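Local coordinates for protein DegQ (Legionella fallonii, PDB 3PV2) that assembles into large twelve-subunit particles and probably acts as an HtrA-type periplasmic serine protease and chaperone that degrades misfolded proteins, at residues Arg117-Asp122 with Leu127-Ile132; Ala246-Ile249 with Ser254-Arg257; Asn310-Thr315 with Lys321-Leu326. One frame throughout, in Å; residues are numbered along the deposited sequence.

Interaction 1. Residues Arg117-Asp122 with Leu127-Ile132; sequences RLIGGD and LAVLKI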
loop_
_atom_site.group_PDB
_atom_site.type_symbol
_atom_site.label_atom_id
_atom_site.label_comp_id
_atom_site.label_asym_id
_atom_site.label_seq_id
_atom_site.Cartn_x
_atom_site.Cartn_y
_atom_site.Cartn_z
ATOM N N ARG B 117 51.347 11.706 -0.130
ATOM C CA ARG B 117 51.110 12.213 1.208
ATOM C C ARG B 117 50.198 13.450 1.172
ATOM O O ARG B 117 50.367 14.294 0.329
ATOM C CB ARG B 117 52.474 12.537 1.782
ATOM C CG ARG B 117 52.472 12.942 3.213
ATOM C CD ARG B 117 53.929 12.682 3.833
ATOM N NE ARG B 117 54.952 13.624 3.342
ATOM C CZ ARG B 117 54.948 14.951 3.571
ATOM N NH1 ARG B 117 53.974 15.544 4.282
ATOM N NH2 ARG B 117 55.928 15.713 3.071
ATOM N N LEU B 118 49.289 13.582 2.127
ATOM C CA LEU B 118 48.466 14.783 2.225
ATOM C C LEU B 118 49.228 15.900 2.932
ATOM O O LEU B 118 49.605 15.752 4.084
ATOM C CB LEU B 118 47.194 14.479 3.012
ATOM C CG LEU B 118 45.895 15.265 2.849
ATOM C CD1 LEU B 118 45.355 15.595 4.226
ATOM C CD2 LEU B 118 45.967 16.533 1.972
ATOM N N ILE B 119 49.437 17.023 2.256
ATOM C CA ILE B 119 50.061 18.155 2.895
ATOM C C ILE B 119 49.007 18.861 3.682
ATOM O O ILE B 119 49.238 19.216 4.794
ATOM C CB ILE B 119 50.736 19.064 1.898
ATOM C CG1 ILE B 119 51.833 18.285 1.204
ATOM C CG2 ILE B 119 51.375 20.254 2.564
ATOM C CD1 ILE B 119 52.768 19.167 0.540
ATOM N N GLY B 120 47.830 19.058 3.091
ATOM C CA GLY B 120 46.697 19.628 3.813
ATOM C C GLY B 120 45.591 19.914 2.810
ATOM O O GLY B 120 45.808 19.853 1.585
ATOM N N GLY B 121 44.418 20.227 3.325
ATOM C CA GLY B 121 43.313 20.577 2.521
ATOM C C GLY B 121 42.567 21.731 3.094
ATOM O O GLY B 121 42.837 22.165 4.203
ATOM N N ASP B 122 41.583 22.174 2.336
ATOM C CA ASP B 122 40.764 23.306 2.681
ATOM C C ASP B 122 39.400 23.064 2.071
ATOM O O ASP B 122 39.226 23.207 0.823
ATOM C CB ASP B 122 41.366 24.590 2.154
ATOM C CG ASP B 122 40.633 25.817 2.687
ATOM O OD1 ASP B 122 40.479 25.941 3.935
ATOM O OD2 ASP B 122 40.171 26.638 1.866
ATOM N N LEU B 127 40.029 22.472 -2.102
ATOM C CA LEU B 127 41.358 22.161 -2.582
ATOM C C LEU B 127 42.144 21.323 -1.598
ATOM O O LEU B 127 41.900 21.359 -0.393
ATOM C CB LEU B 127 42.153 23.438 -2.843
ATOM C CG LEU B 127 41.517 24.278 -3.949
ATOM C CD1 LEU B 127 42.200 25.678 -3.880
ATOM C CD2 LEU B 127 41.689 23.533 -5.310
ATOM N N ALA B 128 43.090 20.542 -2.122
ATOM C CA ALA B 128 43.992 19.766 -1.284
ATOM C C ALA B 128 45.300 19.673 -1.999
ATOM O O ALA B 128 45.338 19.681 -3.205
ATOM C CB ALA B 128 43.453 18.421 -1.031
ATOM N N VAL B 129 46.373 19.640 -1.225
ATOM C CA VAL B 129 47.718 19.538 -1.717
ATOM C C VAL B 129 48.267 18.192 -1.257
ATOM O O VAL B 129 48.101 17.790 -0.070
ATOM C CB VAL B 129 48.565 20.648 -1.136
ATOM C CG1 VAL B 129 49.955 20.640 -1.710
ATOM C CG2 VAL B 129 47.869 22.021 -1.291
ATOM N N LEU B 130 48.894 17.514 -2.215
ATOM C CA LEU B 130 49.477 16.202 -2.031
ATOM C C LEU B 130 50.938 16.304 -2.458
ATOM O O LEU B 130 51.301 17.120 -3.349
ATOM C CB LEU B 130 48.822 15.158 -2.956
ATOM C CG LEU B 130 47.298 14.920 -2.904
ATOM C CD1 LEU B 130 46.902 13.811 -3.905
ATOM C CD2 LEU B 130 46.822 14.603 -1.522
ATOM N N LYS B 131 51.747 15.415 -1.904
ATOM C CA LYS B 131 53.119 15.323 -2.287
ATOM C C LYS B 131 53.514 13.870 -2.590
ATOM O O LYS B 131 53.109 12.938 -1.897
ATOM C CB LYS B 131 53.972 15.906 -1.176
ATOM C CG LYS B 131 55.397 15.492 -1.240
ATOM C CD LYS B 131 56.369 16.661 -1.229
ATOM C CE LYS B 131 57.825 16.111 -1.432
ATOM N NZ LYS B 131 58.848 17.125 -1.121
ATOM N N ILE B 132 54.314 13.705 -3.625
ATOM C CA ILE B 132 54.802 12.401 -4.067
ATOM C C ILE B 132 56.308 12.575 -4.151
ATOM O O ILE B 132 56.788 13.690 -4.358
ATOM C CB ILE B 132 54.223 11.952 -5.433
ATOM C CG1 ILE B 132 54.432 13.036 -6.499
ATOM C CG2 ILE B 132 52.756 11.620 -5.314
ATOM C CD1 ILE B 132 54.121 12.573 -7.943
#

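Interaction 2. Residues Ala246-Ile249 with Ser254-Arg257; sequences AQQI and SIHR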
loop_
_atom_site.group_PDB
_atom_site.type_symbol
_atom_site.label_atom_id
_atom_site.label_comp_id
_atom_site.label_asym_id
_atom_site.label_seq_id
_atom_site.Cartn_x
_atom_site.Cartn_y
_atom_site.Cartn_z
ATOM N N ALA B 246 47.404 26.937 -2.097
ATOM C CA ALA B 246 48.455 25.906 -2.053
ATOM C C ALA B 246 49.665 26.374 -1.265
ATOM O O ALA B 246 50.245 25.586 -0.567
ATOM C CB ALA B 246 48.939 25.467 -3.453
ATOM N N GLN B 247 50.064 27.620 -1.490
ATOM C CA GLN B 247 51.255 28.147 -0.914
ATOM C C GLN B 247 51.053 28.245 0.623
ATOM O O GLN B 247 51.903 27.858 1.388
ATOM C CB GLN B 247 51.615 29.483 -1.571
ATOM C CG GLN B 247 52.932 30.074 -0.997
ATOM C CD GLN B 247 52.649 31.237 -0.051
ATOM O OE1 GLN B 247 52.039 32.229 -0.464
ATOM N NE2 GLN B 247 53.087 31.125 1.221
ATOM N N GLN B 248 49.870 28.650 1.034
ATOM C CA GLN B 248 49.551 28.726 2.430
ATOM C C GLN B 248 49.458 27.336 3.075
ATOM O O GLN B 248 49.915 27.165 4.233
ATOM C CB GLN B 248 48.317 29.569 2.669
ATOM C CG GLN B 248 47.727 29.426 4.083
ATOM C CD GLN B 248 47.043 30.711 4.572
ATOM O OE1 GLN B 248 47.552 31.802 4.339
ATOM N NE2 GLN B 248 45.908 30.582 5.258
ATOM N N ILE B 249 48.942 26.342 2.338
ATOM C CA ILE B 249 48.903 24.966 2.861
ATOM C C ILE B 249 50.323 24.391 2.980
ATOM O O ILE B 249 50.612 23.700 3.931
ATOM C CB ILE B 249 48.004 24.010 2.050
ATOM C CG1 ILE B 249 46.527 24.253 2.398
ATOM C CG2 ILE B 249 48.310 22.576 2.346
ATOM C CD1 ILE B 249 45.540 23.718 1.395
ATOM N N SER B 254 47.519 24.260 6.869
ATOM C CA SER B 254 46.086 24.570 6.684
ATOM C C SER B 254 45.888 26.075 6.547
ATOM O O SER B 254 46.799 26.826 6.837
ATOM C CB SER B 254 45.249 24.086 7.858
ATOM O OG SER B 254 45.406 24.975 8.953
ATOM N N ILE B 255 44.713 26.502 6.099
ATOM C CA ILE B 255 44.407 27.899 6.010
ATOM C C ILE B 255 43.763 28.268 7.354
ATOM O O ILE B 255 42.760 27.681 7.731
ATOM C CB ILE B 255 43.353 28.231 4.887
ATOM C CG1 ILE B 255 43.774 27.671 3.517
ATOM C CG2 ILE B 255 43.063 29.731 4.835
ATOM C CD1 ILE B 255 45.172 27.945 3.170
ATOM N N HIS B 256 44.344 29.208 8.086
ATOM C CA HIS B 256 43.694 29.696 9.291
ATOM C C HIS B 256 43.129 31.080 8.987
ATOM O O HIS B 256 43.839 32.063 9.035
ATOM C CB HIS B 256 44.652 29.738 10.459
ATOM C CG HIS B 256 43.984 30.119 11.746
ATOM N ND1 HIS B 256 43.604 29.193 12.693
ATOM C CD2 HIS B 256 43.592 31.326 12.223
ATOM C CE1 HIS B 256 43.020 29.812 13.704
ATOM N NE2 HIS B 256 43.005 31.107 13.444
ATOM N N ARG B 257 41.849 31.129 8.651
ATOM C CA ARG B 257 41.187 32.361 8.294
ATOM C C ARG B 257 40.957 33.279 9.492
ATOM O O ARG B 257 40.565 32.821 10.577
ATOM C CB ARG B 257 39.838 32.059 7.673
ATOM C CG ARG B 257 39.937 31.533 6.301
ATOM C CD ARG B 257 38.615 31.050 5.812
ATOM N NE ARG B 257 38.744 30.644 4.426
ATOM C CZ ARG B 257 39.195 29.467 4.001
ATOM N NH1 ARG B 257 39.550 28.526 4.859
ATOM N NH2 ARG B 257 39.283 29.230 2.695
#

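Interaction 3. Residues Asn310-Thr315 with Lys321-Leu326; sequences NDTKIT and KTTISL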
loop_
_atom_site.group_PDB
_atom_site.type_symbol
_atom_site.label_atom_id
_atom_site.label_comp_id
_atom_site.label_asym_id
_atom_site.label_seq_id
_atom_site.Cartn_x
_atom_site.Cartn_y
_atom_site.Cartn_z
ATOM N N ASN B 310 46.757 45.553 -0.295
ATOM C CA ASN B 310 48.203 45.279 -0.420
ATOM C C ASN B 310 48.690 45.625 -1.818
ATOM O O ASN B 310 48.647 46.772 -2.196
ATOM C CB ASN B 310 48.537 43.831 -0.020
ATOM C CG ASN B 310 48.336 43.572 1.476
ATOM O OD1 ASN B 310 48.412 44.496 2.287
ATOM N ND2 ASN B 310 48.032 42.316 1.837
ATOM N N ASP B 311 49.121 44.651 -2.598
ATOM C CA ASP B 311 49.553 44.931 -3.974
ATOM C C ASP B 311 48.513 44.527 -5.018
ATOM O O ASP B 311 48.792 44.584 -6.216
ATOM C CB ASP B 311 50.892 44.216 -4.305
ATOM C CG ASP B 311 52.050 44.679 -3.425
ATOM O OD1 ASP B 311 52.193 45.894 -3.181
ATOM O OD2 ASP B 311 52.820 43.813 -2.974
ATOM N N THR B 312 47.324 44.117 -4.589
ATOM C CA THR B 312 46.342 43.669 -5.563
ATOM C C THR B 312 45.379 44.791 -5.899
ATOM O O THR B 312 44.672 45.323 -5.048
ATOM C CB THR B 312 45.560 42.473 -5.060
ATOM O OG1 THR B 312 46.471 41.469 -4.636
ATOM C CG2 THR B 312 44.695 41.902 -6.123
ATOM N N LYS B 313 45.408 45.150 -7.161
ATOM C CA LYS B 313 44.441 46.023 -7.712
ATOM C C LYS B 313 43.022 45.395 -7.595
ATOM O O LYS B 313 42.806 44.245 -7.978
ATOM C CB LYS B 313 44.817 46.301 -9.145
ATOM C CG LYS B 313 44.243 47.572 -9.677
ATOM C CD LYS B 313 44.863 48.851 -9.038
ATOM C CE LYS B 313 43.905 50.079 -9.322
ATOM N NZ LYS B 313 43.744 51.028 -8.157
ATOM N N ILE B 314 42.066 46.128 -7.023
ATOM C CA ILE B 314 40.723 45.559 -6.877
ATOM C C ILE B 314 39.723 46.190 -7.838
ATOM O O ILE B 314 39.457 47.377 -7.795
ATOM C CB ILE B 314 40.219 45.495 -5.383
ATOM C CG1 ILE B 314 40.663 44.150 -4.748
ATOM C CG2 ILE B 314 38.713 45.437 -5.377
ATOM C CD1 ILE B 314 41.667 44.214 -3.910
ATOM N N THR B 315 39.207 45.360 -8.739
ATOM C CA THR B 315 38.246 45.773 -9.727
ATOM C C THR B 315 36.898 45.085 -9.541
ATOM O O THR B 315 35.945 45.436 -10.203
ATOM C CB THR B 315 38.758 45.469 -11.185
ATOM O OG1 THR B 315 38.936 44.057 -11.368
ATOM C CG2 THR B 315 40.060 46.210 -11.491
ATOM N N LYS B 321 37.293 39.297 -0.894
ATOM C CA LYS B 321 37.006 38.179 0.023
ATOM C C LYS B 321 38.136 37.182 -0.138
ATOM O O LYS B 321 38.850 36.803 0.821
ATOM C CB LYS B 321 35.653 37.598 -0.366
ATOM C CG LYS B 321 34.739 38.700 -1.114
ATOM C CD LYS B 321 33.226 38.327 -1.299
ATOM C CE LYS B 321 32.370 38.570 -0.029
ATOM N NZ LYS B 321 30.878 38.762 -0.322
ATOM N N THR B 322 38.360 36.853 -1.398
ATOM C CA THR B 322 39.543 36.194 -1.828
ATOM C C THR B 322 40.843 36.786 -1.270
ATOM O O THR B 322 41.530 36.106 -0.511
ATOM C CB THR B 322 39.517 36.151 -3.368
ATOM O OG1 THR B 322 38.433 35.278 -3.771
ATOM C CG2 THR B 322 40.864 35.705 -3.961
ATOM N N THR B 323 41.214 38.006 -1.635
ATOM C CA THR B 323 42.520 38.533 -1.227
ATOM C C THR B 323 42.693 38.564 0.302
ATOM O O THR B 323 43.802 38.370 0.798
ATOM C CB THR B 323 42.757 39.956 -1.721
ATOM O OG1 THR B 323 42.583 40.017 -3.138
ATOM C CG2 THR B 323 44.154 40.440 -1.341
ATOM N N ILE B 324 41.618 38.773 1.048
ATOM C CA ILE B 324 41.736 38.959 2.503
ATOM C C ILE B 324 41.626 37.649 3.291
ATOM O O ILE B 324 42.378 37.411 4.235
ATOM C CB ILE B 324 40.643 39.894 3.052
ATOM C CG1 ILE B 324 40.983 41.358 2.784
ATOM C CG2 ILE B 324 40.497 39.740 4.547
ATOM C CD1 ILE B 324 39.826 42.291 3.150
ATOM N N SER B 325 40.672 36.829 2.865
ATOM C CA SER B 325 40.383 35.542 3.467
ATOM C C SER B 325 41.604 34.746 3.795
ATOM O O SER B 325 41.598 34.005 4.762
ATOM C CB SER B 325 39.539 34.669 2.538
ATOM O OG SER B 325 40.397 34.034 1.607
ATOM N N LEU B 326 42.655 34.878 3.009
ATOM C CA LEU B 326 43.804 34.019 3.181
ATOM C C LEU B 326 45.009 34.758 3.744
ATOM O O LEU B 326 46.137 34.211 3.767
ATOM C CB LEU B 326 44.191 33.382 1.835
ATOM C CG LEU B 326 43.119 32.835 0.877
ATOM C CD1 LEU B 326 43.815 32.497 -0.400
ATOM C CD2 LEU B 326 42.330 31.628 1.403
#

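Interaction 1. Residues Arg117-Asp122 with Leu127-Ile132
Ile119 leans over Val129 and Lys131 in a closely packed part of the contact between strands 117-122 and 127-131. Its chi1 of -62° sets CG1 beside the backbone N, and from there CD1 lies 3.9 Å from Val129 CG1 and equally close to the CB of Lys131. Beneath it the backbone bulges: Val129 O accepts a 2.8 Å bond from Ile119 N and a weak second one from Gly120 N, while Val129 N answers with a nearly straight bond to Gly120 O (174° at the hydrogen). Beyond the bulge, Gly121 CA closes to 3.9 Å from Ala128 CA, and Asp122 and Leu127 exchange both backbone bonds. Helix 239-252 packs on the face carrying Val129 and Leu127, its Ile249 touching Ile119 and Val129. The Arg117 end is looser. Its backbone pairs twice with Lys131, but the side chain is exposed, and the charged ends stand 5.3 Å apart (Arg117 NH2 to Lys131 NZ) without touching. Leu118, also exposed, reaches back with CD2 to 4.1 Å from Leu130 CD2. The arrangement is an antiparallel hairpin with a classic beta bulge, part of the first six-stranded barrel of the trypsin fold.

Interaction 2. Residues Ala246-Ile249 with Ser254-Arg257
Two torsions bring Ile255 to Gln248 and Ile249: chi1 of -54° lays CG1 beside the backbone N, and chi2 of -47° folds CD1 back toward the helix instead of extending it. Gln248 comes to meet it with CG opposite the backbone N (chi1 166°), which carries the aliphatic part of the side chain off the helix and across CD1 at about a right angle. The fit is very tight there, with Gln248 CG 3.1 Å from Ile255 CD1, shorter than a relaxed carbon-carbon contact, so some strain or local imprecision is likely. Gln248 CB lies 3.6 Å from the same Ile255 CD1. Approaching that methyl group roughly at right angles to Gln248 CG, Ile249 CG1 is a looser neighbour, 4.0 Å from Ile255 CD1, again with the side chains crossed roughly perpendicular. The backbones approach at Ile249 and Ser254, whose CA atoms are 4.8 Å apart, with the last turn of the helix between them. No hydrogen bond joins the two segments, and the contact is essentially apolar packing. The other methyl of Ile255, CG2, sits 3.7 Å above one face of the Arg257 guanidinium, nearer the border of the group than its middle; that group forms salt bridges with Asp122 and Glu124. His256 NE2 is hydrogen-bonded to Asp352. The contact thus lies where the last helix of the protease domain, 239-252, gives way to the link to the first PDZ domain, with Ile249 on strand 113-122 and Ile255 touching both Asp122 of that strand and Leu326 after helix 318-325.

Interaction 3. Residues Asn310-Thr315 with Lys321-Leu326
No flat group bridges Thr312 and Thr323, which meet through their branched side chains; the one amide on the strand side, that of Asn310, is turned to Lys334, whose backbone N is bonded to its OD1. The two threonines point opposite ways and meet at their branched ends, so that the hydroxyl of each faces the methyl of the other. Thr312 CG2 is 4.1 Å from Thr323 OG1, and Thr312 OG1 is 4.2 Å from Thr323 CG2. Matching first torsions produce this pairing: in both residues OG1 stands beside the backbone N (chi1 -52° in Thr312, -55° in Thr323), leaving CG2 on the far side from that nitrogen. The same torsion lets Thr323 OG1 bond with the carbonyl of Gln319, one helical turn earlier, so its hydroxyl serves the helix and not the strand. A third side chain, Ile314, brings CD1 to 4.4 Å from Thr323 OG1. This is a light contact, since the nearest CA atoms, those of Thr312 and Thr323, are 7.7 Å apart and no hydrogen bond crosses. In related HtrA PDZ domains the corresponding helix flanks the peptide groove, a role this one probably shares. Strand 312-313 is the edge partner of strand 305-309, and helix 318-325 lies against that strand through Thr323 and Ile324 on Ile309, while Leu326 reaches across to Asp244 and Val245 of helix 239-252.

From the N terminus, interaction 1 closes a short hairpin in the first barrel of the protease domain. Interaction 2 comes next, folding the chain back where helix 239-252 ends, and interaction 3 closes the strand-to-helix connection of the first PDZ domain. The three loops follow in series; none nests or crosses. Spatially, interaction 2 is the middle piece. It touches interaction 1 through a salt bridge and apolar packing, and touches interaction 3 by packing against the end of segment 321-326. Interactions 1 and 3, centres about 24 Å apart, do not meet directly, so interaction 2 is what stands between the protease barrel and the first PDZ domain here.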